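Local coordinates for uncharacterized protein (Staphylococcus aureus subsp. aureus Mu50, PDB 4QPV), which is of unknown function but belongs to the DUF1672 family, whose unique fold is built on kinked-helix-beta-beta-beta repeats, at residues A[55-58]-A[59-63]; A[116-119]-A[120-124]; A[182-185]-A[186-189]; A[190-193]-A[194-197]. All blocks are in the same frame, centred on the assembly; numbering follows the deposited sequence.

Overall arrangement
All four interactions are local, each within one unbroken run of chain, and they follow in series without nesting or crossing. Interaction 1 occupies the last turns of helix 48-63, and interaction 2 the first turns of helix 116-133, where L121 and V122 meet F58 and F63. Interaction 3 starts helix 184-190; Y187 and K188 reach back to the carbonyls closing helix 48-63, while Y182 and T183 lie against S119 and V122. Interaction 4 follows directly, turning the chain from helix 184-190 towards helix 199-212, with I195 touching the end of interaction 1. Interactions 2 and 4 do not touch. Together they gather helices 48-63, 116-133 and 184-190 and lead on to helix 199-212.

Interaction 1 (A[55-58]-A[59-63]); sequences GEQF and FMDNF
The F58 ring carries the amide nitrogen of N62 over one face, 3.3 Å above its plane and close to its centre, and turns an edge to the face of F59. This second pair is T-shaped, with centroids 5.8 Å apart and planes at 68°. At the edge of F59, in its plane, lies the carbonyl oxygen of G55, 3.3 Å from CD1, an approach that suits the slightly positive rim of an aromatic ring. CE2 of F63 lies 4.1 Å from CE1 of F58, and the F63 ring has CB of N62 over one face, offset toward the rim.

Much of this depends on N62. Its backbone N and its ND2 both donate to F58 O, each at 3.0 Å and from opposite faces of the carbonyl plane, so a single oxygen holds both groups; the ND2 bond is the more bent, at 135°. F58 leans over this amide because its CG stands anti to the backbone N (chi1 -177°). ND2 also donates to L109 O, and OD1 accepts from S111 N, which leaves a short polar side chain well satisfied in a buried place.

On the more open side, Q57 OE1 accepts from R54 NH1, and a water accepts from Q57 NE2 and donates to D61 OD1 at 2.8 Å, linking two polar residues one turn apart. D61 OD2 takes the backbone N of L109.

The pattern is that of an amphipathic alpha-helix at its C-terminal end: phenylalanines face strand 90-98 and helix 116-133, while polar side chains anchor the neighbouring loop.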
loop_
_atom_site.group_PDB
_atom_site.type_symbol
_atom_site.label_atom_id
_atom_site.label_comp_id
_atom_site.label_asym_id
_atom_site.label_seq_id
_atom_site.Cartn_x
_atom_site.Cartn_y
_atom_site.Cartn_z
ATOM N N GLY A 55 2.006 15.584 9.577
ATOM C CA GLY A 55 1.686 14.221 9.134
ATOM C C GLY A 55 2.629 13.200 9.741
ATOM O O GLY A 55 2.191 12.191 10.299
ATOM N N GLU A 56 3.931 13.508 9.735
ATOM C CA GLU A 56 4.944 12.639 10.354
ATOM C C GLU A 56 4.688 12.535 11.864
ATOM O O GLU A 56 4.698 11.429 12.425
ATOM C CB GLU A 56 6.354 13.174 10.045
ATOM C CG GLU A 56 6.711 12.971 8.569
ATOM C CD GLU A 56 7.826 13.848 8.023
ATOM O OE1 GLU A 56 8.439 14.615 8.803
ATOM O OE2 GLU A 56 8.072 13.782 6.797
ATOM N N GLN A 57 4.373 13.679 12.509
ATOM C CA GLN A 57 4.067 13.699 13.942
ATOM C C GLN A 57 2.878 12.783 14.248
ATOM O O GLN A 57 2.905 12.089 15.264
ATOM C CB GLN A 57 3.759 15.133 14.419
ATOM C CG GLN A 57 3.469 15.245 15.931
ATOM C CD GLN A 57 2.994 16.623 16.316
ATOM O OE1 GLN A 57 2.804 17.500 15.468
ATOM N NE2 GLN A 57 2.839 16.874 17.615
ATOM N N PHE A 58 1.814 12.837 13.408
ATOM C CA PHE A 58 0.620 12.011 13.613
ATOM C C PHE A 58 0.985 10.512 13.725
ATOM O O PHE A 58 0.501 9.824 14.630
ATOM C CB PHE A 58 -0.395 12.215 12.474
ATOM C CG PHE A 58 -1.685 11.444 12.665
ATOM C CD1 PHE A 58 -1.804 10.130 12.218
ATOM C CD2 PHE A 58 -2.797 12.048 13.247
ATOM C CE1 PHE A 58 -2.998 9.413 12.404
ATOM C CE2 PHE A 58 -3.987 11.336 13.431
ATOM C CZ PHE A 58 -4.083 10.023 13.007
ATOM N N PHE A 59 1.811 10.021 12.812
ATOM C CA PHE A 59 2.195 8.604 12.785
ATOM C C PHE A 59 3.079 8.245 13.962
ATOM O O PHE A 59 2.980 7.120 14.459
ATOM C CB PHE A 59 2.857 8.237 11.453
ATOM C CG PHE A 59 1.828 7.993 10.378
ATOM C CD1 PHE A 59 1.290 9.056 9.656
ATOM C CD2 PHE A 59 1.336 6.709 10.139
ATOM C CE1 PHE A 59 0.290 8.834 8.694
ATOM C CE2 PHE A 59 0.319 6.495 9.204
ATOM C CZ PHE A 59 -0.196 7.557 8.490
HETATM N N MSE A 60 3.906 9.200 14.453
HETATM C CA MSE A 60 4.733 8.932 15.629
HETATM C C MSE A 60 3.834 8.880 16.877
HETATM O O MSE A 60 3.918 7.922 17.636
HETATM C CB MSE A 60 5.874 9.962 15.790
HETATM C CG MSE A 60 6.799 9.672 16.999
HETATM SE SE MSE A 60 7.645 7.884 16.979
HETATM C CE MSE A 60 8.988 8.225 15.626
ATOM N N ASP A 61 2.959 9.900 17.072
ATOM C CA ASP A 61 2.054 9.969 18.224
ATOM C C ASP A 61 1.115 8.754 18.332
ATOM O O ASP A 61 0.933 8.213 19.426
ATOM C CB ASP A 61 1.199 11.243 18.154
ATOM C CG ASP A 61 1.957 12.537 18.415
ATOM O OD1 ASP A 61 3.092 12.470 18.954
ATOM O OD2 ASP A 61 1.432 13.607 18.065
ATOM N N ASN A 62 0.533 8.332 17.215
ATOM C CA ASN A 62 -0.473 7.272 17.230
ATOM C C ASN A 62 0.054 5.860 17.012
ATOM O O ASN A 62 -0.514 4.937 17.589
ATOM C CB ASN A 62 -1.589 7.575 16.210
ATOM C CG ASN A 62 -2.389 8.787 16.639
ATOM O OD1 ASN A 62 -3.052 8.777 17.682
ATOM N ND2 ASN A 62 -2.206 9.912 15.956
ATOM N N PHE A 63 1.100 5.673 16.211
ATOM C CA PHE A 63 1.589 4.323 15.933
ATOM C C PHE A 63 2.999 4.038 16.466
ATOM O O PHE A 63 3.420 2.872 16.466
ATOM C CB PHE A 63 1.522 4.033 14.421
ATOM C CG PHE A 63 0.127 4.233 13.873
ATOM C CD1 PHE A 63 -0.886 3.317 14.146
ATOM C CD2 PHE A 63 -0.195 5.374 13.143
ATOM C CE1 PHE A 63 -2.183 3.517 13.662
ATOM C CE2 PHE A 63 -1.500 5.582 12.677
ATOM C CZ PHE A 63 -2.486 4.657 12.951
HETATM O O HOH W 1 4.175 14.978 19.544
#

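Interaction 2 (A[116-119]-A[120-124]); sequences DDMS and TLVGT
Between M118 and the pair L121 and V122, the first turns of the amphipathic alpha-helix 116-133 form their apolar face. The selenium of M118, a selenomethionine, lies 4.3 Å from V122 CG2 and 4.4 Å from L121 CD2, so the long flexible chain spans one turn and meets two branched residues side by side. V122 is the more closely fitted of them: with CG2 anti to the carbonyl carbon, this methyl sits 3.3 Å from M118 O, the same oxygen that takes the V122 N-H. This face is buried against F58 and F63 of helix 48-63, with L184 and Y187 of helix 184-190 adding further cover. G123, lacking a side chain, follows on with its N-H bonded to S119 O at 3.0 Å.

The other side is quite different. D116, D117 and T120 are exposed, and the two carboxylates reach no atom of the following turn. Acidic residues suit the opening turn of a helix, where their charge probably interacts favourably with the helix dipole. S119, partly exposed, stands at the border beside T183.

T120 turns its polar branch inward to the backbone. Its OG1 donates to D116 O at 2.9 Å, and its backbone N reaches that oxygen at 2.8 Å; the hydroxyl approaches from well above the carbonyl plane, 45° out of it.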
loop_
_atom_site.group_PDB
_atom_site.type_symbol
_atom_site.label_atom_id
_atom_site.label_comp_id
_atom_site.label_asym_id
_atom_site.label_seq_id
_atom_site.Cartn_x
_atom_site.Cartn_y
_atom_site.Cartn_z
ATOM N N ASP A 116 -14.465 3.980 11.752
ATOM C CA ASP A 116 -13.975 3.035 10.740
ATOM C C ASP A 116 -12.667 3.506 10.081
ATOM O O ASP A 116 -11.811 2.673 9.800
ATOM C CB ASP A 116 -15.046 2.779 9.658
ATOM C CG ASP A 116 -16.291 2.025 10.122
ATOM O OD1 ASP A 116 -16.203 1.281 11.132
ATOM O OD2 ASP A 116 -17.344 2.147 9.451
ATOM N N ASP A 117 -12.517 4.823 9.836
ATOM C CA ASP A 117 -11.324 5.400 9.205
ATOM C C ASP A 117 -10.065 5.152 10.040
ATOM O O ASP A 117 -9.009 4.897 9.466
ATOM C CB ASP A 117 -11.513 6.902 8.938
ATOM C CG ASP A 117 -12.545 7.208 7.860
ATOM O OD1 ASP A 117 -12.785 6.330 6.993
ATOM O OD2 ASP A 117 -13.109 8.329 7.877
HETATM N N MSE A 118 -10.178 5.194 11.384
HETATM C CA MSE A 118 -9.041 4.920 12.270
HETATM C C MSE A 118 -8.719 3.421 12.205
HETATM O O MSE A 118 -7.546 3.074 12.078
HETATM C CB MSE A 118 -9.292 5.394 13.716
HETATM C CG MSE A 118 -8.146 5.058 14.673
HETATM SE SE MSE A 118 -6.384 5.578 13.956
HETATM C CE MSE A 118 -6.373 7.376 14.569
ATOM N N SER A 119 -9.760 2.546 12.269
ATOM C CA SER A 119 -9.581 1.098 12.160
ATOM C C SER A 119 -8.927 0.746 10.816
ATOM O O SER A 119 -8.014 -0.078 10.771
ATOM C CB SER A 119 -10.915 0.372 12.318
ATOM O OG SER A 119 -11.199 0.111 13.682
ATOM N N THR A 120 -9.366 1.411 9.722
ATOM C CA THR A 120 -8.832 1.185 8.374
ATOM C C THR A 120 -7.347 1.587 8.337
ATOM O O THR A 120 -6.527 0.834 7.822
ATOM C CB THR A 120 -9.678 1.911 7.312
ATOM O OG1 THR A 120 -11.013 1.383 7.372
ATOM C CG2 THR A 120 -9.133 1.727 5.887
ATOM N N LEU A 121 -7.008 2.745 8.929
ATOM C CA LEU A 121 -5.624 3.206 8.989
ATOM C C LEU A 121 -4.779 2.232 9.793
ATOM O O LEU A 121 -3.670 1.920 9.381
ATOM C CB LEU A 121 -5.549 4.625 9.598
ATOM C CG LEU A 121 -4.163 5.247 9.590
ATOM C CD1 LEU A 121 -3.627 5.418 8.135
ATOM C CD2 LEU A 121 -4.179 6.559 10.324
ATOM N N VAL A 122 -5.312 1.729 10.921
ATOM C CA VAL A 122 -4.610 0.707 11.706
ATOM C C VAL A 122 -4.279 -0.501 10.784
ATOM O O VAL A 122 -3.139 -0.957 10.787
ATOM C CB VAL A 122 -5.393 0.283 12.973
ATOM C CG1 VAL A 122 -4.823 -0.995 13.578
ATOM C CG2 VAL A 122 -5.380 1.409 14.013
ATOM N N GLY A 123 -5.258 -0.963 9.996
ATOM C CA GLY A 123 -5.071 -2.077 9.060
ATOM C C GLY A 123 -4.001 -1.792 8.021
ATOM O O GLY A 123 -3.202 -2.667 7.685
ATOM N N THR A 124 -3.940 -0.538 7.546
ATOM C CA THR A 124 -2.937 -0.075 6.582
ATOM C C THR A 124 -1.528 -0.156 7.221
ATOM O O THR A 124 -0.592 -0.639 6.598
ATOM C CB THR A 124 -3.324 1.336 6.119
ATOM O OG1 THR A 124 -4.454 1.208 5.257
ATOM C CG2 THR A 124 -2.208 2.045 5.396
#

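Interaction 3 (A[182-185]-A[186-189]); sequences YTLD and EYKR
T183 and E186 exchange two hydrogen bonds across the first turn of helix 184-190, making a capping box. The T183 N-H runs almost straight (171°) to E186 OE1 at 3.0 Å, meeting the carboxylate oxygen on its anti side and somewhat out of plane. In return T183 OG1 accepts from E186 N at 3.2 Å. Threonine suits this N-cap position because its short side chain can fold back on the helix: at chi1 64°, OG1 lies between its own backbone N and carbonyl carbon, facing the backbone N-H of E186 in the first turn, where the regular helical pattern of carbonyl acceptors has not yet begun. Glutamate is long enough to reach back, its chain extended beyond CG.

The same OE1 lies near the edge of the Y182 ring, 3.5 Å from CD1 and 3.3 Å from CB, with ring and carboxylate planes 83° apart. Y182 thus flanks the carboxylate where it grips the backbone.

Beyond the cap the helix continues with T183 O accepting from Y187 N and L184 O from K188 N. L184 CD1 touches Y187 CD2 at 4.3 Å, both on the buried side, and K188 CG passes 3.2 Å from L184 O before the lysine, bent at chi2, carries its amine away.

Those side chains tie the short helix to its surroundings. Y187 OH bonds F63 O and K188 NZ bonds N62 O at the end of helix 48-63, NZ also holding Q192 OE1, while Y182 and Y187 pack on L126 of helix 116-133.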
loop_
_atom_site.group_PDB
_atom_site.type_symbol
_atom_site.label_atom_id
_atom_site.label_comp_id
_atom_site.label_asym_id
_atom_site.label_seq_id
_atom_site.Cartn_x
_atom_site.Cartn_y
_atom_site.Cartn_z
ATOM N N TYR A 182 -7.906 -3.212 13.014
ATOM C CA TYR A 182 -8.235 -3.252 14.441
ATOM C C TYR A 182 -8.347 -1.827 14.910
ATOM O O TYR A 182 -8.019 -0.908 14.155
ATOM C CB TYR A 182 -7.187 -4.032 15.274
ATOM C CG TYR A 182 -7.104 -5.505 14.946
ATOM C CD1 TYR A 182 -8.093 -6.391 15.366
ATOM C CD2 TYR A 182 -6.064 -6.009 14.167
ATOM C CE1 TYR A 182 -8.040 -7.744 15.035
ATOM C CE2 TYR A 182 -5.993 -7.362 13.841
ATOM C CZ TYR A 182 -6.982 -8.227 14.282
ATOM O OH TYR A 182 -6.920 -9.563 13.961
ATOM N N THR A 183 -8.802 -1.614 16.132
ATOM C CA THR A 183 -8.881 -0.249 16.657
ATOM C C THR A 183 -7.482 0.228 17.084
ATOM O O THR A 183 -6.561 -0.581 17.222
ATOM C CB THR A 183 -9.857 -0.209 17.842
ATOM O OG1 THR A 183 -9.314 -1.018 18.883
ATOM C CG2 THR A 183 -11.259 -0.679 17.464
ATOM N N LEU A 184 -7.338 1.530 17.346
ATOM C CA LEU A 184 -6.076 2.064 17.817
ATOM C C LEU A 184 -5.752 1.490 19.218
ATOM O O LEU A 184 -4.582 1.223 19.494
ATOM C CB LEU A 184 -6.106 3.602 17.821
ATOM C CG LEU A 184 -4.768 4.304 18.061
ATOM C CD1 LEU A 184 -3.740 3.919 17.004
ATOM C CD2 LEU A 184 -4.950 5.808 18.107
ATOM N N ASP A 185 -6.784 1.240 20.072
ATOM C CA ASP A 185 -6.554 0.631 21.388
ATOM C C ASP A 185 -5.970 -0.763 21.209
ATOM O O ASP A 185 -4.997 -1.102 21.881
ATOM C CB ASP A 185 -7.843 0.575 22.234
ATOM C CG ASP A 185 -8.229 1.891 22.887
ATOM O OD1 ASP A 185 -7.384 2.814 22.916
ATOM O OD2 ASP A 185 -9.371 1.991 23.388
ATOM N N GLU A 186 -6.527 -1.541 20.255
ATOM C CA GLU A 186 -6.049 -2.887 19.940
ATOM C C GLU A 186 -4.624 -2.821 19.377
ATOM O O GLU A 186 -3.792 -3.647 19.765
ATOM C CB GLU A 186 -6.997 -3.600 18.968
ATOM C CG GLU A 186 -8.235 -4.148 19.658
ATOM C CD GLU A 186 -9.409 -4.548 18.780
ATOM O OE1 GLU A 186 -9.507 -4.066 17.628
ATOM O OE2 GLU A 186 -10.270 -5.305 19.281
ATOM N N TYR A 187 -4.322 -1.796 18.539
ATOM C CA TYR A 187 -2.975 -1.583 18.007
ATOM C C TYR A 187 -1.989 -1.329 19.156
ATOM O O TYR A 187 -0.920 -1.940 19.200
ATOM C CB TYR A 187 -2.935 -0.408 17.000
ATOM C CG TYR A 187 -1.526 -0.092 16.536
ATOM C CD1 TYR A 187 -0.952 -0.782 15.468
ATOM C CD2 TYR A 187 -0.744 0.851 17.202
ATOM C CE1 TYR A 187 0.358 -0.534 15.065
ATOM C CE2 TYR A 187 0.574 1.095 16.819
ATOM C CZ TYR A 187 1.114 0.413 15.736
ATOM O OH TYR A 187 2.403 0.649 15.330
ATOM N N LYS A 188 -2.346 -0.414 20.074
ATOM C CA LYS A 188 -1.500 -0.062 21.216
ATOM C C LYS A 188 -1.221 -1.269 22.114
ATOM O O LYS A 188 -0.085 -1.470 22.525
ATOM C CB LYS A 188 -2.135 1.080 22.041
ATOM C CG LYS A 188 -2.186 2.424 21.315
ATOM C CD LYS A 188 -0.861 3.169 21.367
ATOM C CE LYS A 188 -0.954 4.546 20.764
ATOM N NZ LYS A 188 0.379 5.045 20.342
ATOM N N ARG A 189 -2.237 -2.092 22.367
ATOM C CA ARG A 189 -2.129 -3.257 23.242
ATOM C C ARG A 189 -1.378 -4.442 22.602
ATOM O O ARG A 189 -0.561 -5.068 23.275
ATOM C CB ARG A 189 -3.536 -3.707 23.675
ATOM C CG ARG A 189 -3.561 -4.902 24.624
ATOM C CD ARG A 189 -4.974 -5.297 24.979
ATOM N NE ARG A 189 -4.999 -6.528 25.769
ATOM C CZ ARG A 189 -6.110 -7.161 26.129
ATOM N NH1 ARG A 189 -7.298 -6.693 25.764
ATOM N NH2 ARG A 189 -6.041 -8.277 26.842
#

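Interaction 4 (A[190-193]-A[194-197]); sequences YFQP and LIKE
From F191 to E197 the chain curls through successive bonds spanning three residues: L194 N to F191 O at 2.9 Å, I195 N to Q192 O at 3.2 Å, then E197 N to L194 O, which closes a type I beta turn. The first two donors each stand above the carbonyl plane, about 50° out of it, and so off the lone pairs. P193 fits here because its ring already holds phi near the value a turn requires, and its nitrogen has no proton to satisfy. Q192 O takes a second donor, a water at 2.9 Å that also accepts from K196 N and so bridges the two residues.

L194 leans back over the preceding residues: its CD1 lies 3.7 Å from Y190 O, and makes a loose apolar touch with F191 CD1 at 4.5 Å. I195 packs against Q192. Its CG1, anti to the carbonyl carbon (chi1 -59°), passes 3.4 Å from Q192 O, and CD1 beyond it meets Q192 CG at 3.9 Å. The glutamine thus offers the methylene part of its chain to the isoleucine.

This curl joins helix 184-190 to helix 199-212. F191 and L194 pack on M206 and F202 of the latter, respectively, F191 and I195 on F129 of helix 116-133, whose R132 bonds I195 O and E197 O; E197 OE1 reaches S201 OG as helix 199-212 begins.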
loop_
_atom_site.group_PDB
_atom_site.type_symbol
_atom_site.label_atom_id
_atom_site.label_comp_id
_atom_site.label_asym_id
_atom_site.label_seq_id
_atom_site.Cartn_x
_atom_site.Cartn_y
_atom_site.Cartn_z
ATOM N N TYR A 190 -1.672 -4.771 21.342
ATOM C CA TYR A 190 -1.111 -5.975 20.738
ATOM C C TYR A 190 0.041 -5.776 19.750
ATOM O O TYR A 190 0.836 -6.707 19.575
ATOM C CB TYR A 190 -2.226 -6.745 20.018
ATOM C CG TYR A 190 -3.312 -7.273 20.934
ATOM C CD1 TYR A 190 -3.115 -8.426 21.690
ATOM C CD2 TYR A 190 -4.554 -6.650 21.005
ATOM C CE1 TYR A 190 -4.110 -8.915 22.535
ATOM C CE2 TYR A 190 -5.563 -7.140 21.837
ATOM C CZ TYR A 190 -5.337 -8.276 22.597
ATOM O OH TYR A 190 -6.335 -8.768 23.407
ATOM N N PHE A 191 0.126 -4.615 19.071
ATOM C CA PHE A 191 1.128 -4.500 18.012
ATOM C C PHE A 191 2.252 -3.481 18.256
ATOM O O PHE A 191 3.401 -3.798 17.961
ATOM C CB PHE A 191 0.423 -4.208 16.687
ATOM C CG PHE A 191 -0.529 -5.313 16.288
ATOM C CD1 PHE A 191 -0.061 -6.469 15.663
ATOM C CD2 PHE A 191 -1.897 -5.192 16.513
ATOM C CE1 PHE A 191 -0.944 -7.493 15.291
ATOM C CE2 PHE A 191 -2.778 -6.215 16.134
ATOM C CZ PHE A 191 -2.294 -7.362 15.529
ATOM N N GLN A 192 1.957 -2.283 18.773
ATOM C CA GLN A 192 3.026 -1.303 19.022
ATOM C C GLN A 192 4.181 -1.900 19.885
ATOM O O GLN A 192 5.342 -1.679 19.506
ATOM C CB GLN A 192 2.489 -0.018 19.671
ATOM C CG GLN A 192 3.486 1.133 19.573
ATOM C CD GLN A 192 2.894 2.483 19.876
ATOM O OE1 GLN A 192 1.785 2.819 19.445
ATOM N NE2 GLN A 192 3.671 3.333 20.541
ATOM N N PRO A 193 3.930 -2.706 20.972
ATOM C CA PRO A 193 5.063 -3.252 21.746
ATOM C C PRO A 193 5.987 -4.189 20.954
ATOM O O PRO A 193 7.082 -4.475 21.430
ATOM C CB PRO A 193 4.385 -4.021 22.891
ATOM C CG PRO A 193 3.028 -3.436 23.004
ATOM C CD PRO A 193 2.644 -3.089 21.596
ATOM N N LEU A 194 5.571 -4.657 19.761
ATOM C CA LEU A 194 6.380 -5.581 18.968
ATOM C C LEU A 194 7.447 -4.895 18.110
ATOM O O LEU A 194 8.385 -5.575 17.686
ATOM C CB LEU A 194 5.490 -6.444 18.042
ATOM C CG LEU A 194 4.402 -7.301 18.681
ATOM C CD1 LEU A 194 3.626 -8.064 17.616
ATOM C CD2 LEU A 194 4.975 -8.256 19.730
ATOM N N ILE A 195 7.303 -3.586 17.828
ATOM C CA ILE A 195 8.203 -2.845 16.917
ATOM C C ILE A 195 9.710 -3.039 17.249
ATOM O O ILE A 195 10.487 -3.399 16.367
ATOM C CB ILE A 195 7.855 -1.326 16.851
ATOM C CG1 ILE A 195 6.389 -1.088 16.367
ATOM C CG2 ILE A 195 8.863 -0.567 15.969
ATOM C CD1 ILE A 195 5.826 0.407 16.596
ATOM N N LYS A 196 10.105 -2.792 18.502
ATOM C CA LYS A 196 11.505 -2.827 18.923
ATOM C C LYS A 196 12.057 -4.237 19.176
ATOM O O LYS A 196 13.251 -4.363 19.446
ATOM C CB LYS A 196 11.705 -1.953 20.173
ATOM C CG LYS A 196 11.667 -0.448 19.872
ATOM C CD LYS A 196 11.751 0.374 21.155
ATOM C CE LYS A 196 11.613 1.857 20.915
ATOM N NZ LYS A 196 11.621 2.622 22.191
ATOM N N GLU A 197 11.227 -5.289 19.053
ATOM C CA GLU A 197 11.662 -6.670 19.277
ATOM C C GLU A 197 12.562 -7.154 18.160
ATOM O O GLU A 197 12.522 -6.599 17.062
ATOM C CB GLU A 197 10.449 -7.619 19.385
ATOM C CG GLU A 197 9.616 -7.428 20.644
ATOM C CD GLU A 197 10.360 -7.661 21.941
ATOM O OE1 GLU A 197 11.071 -8.687 22.049
ATOM O OE2 GLU A 197 10.261 -6.794 22.838
HETATM O O HOH W 2 8.043 -1.415 20.463
#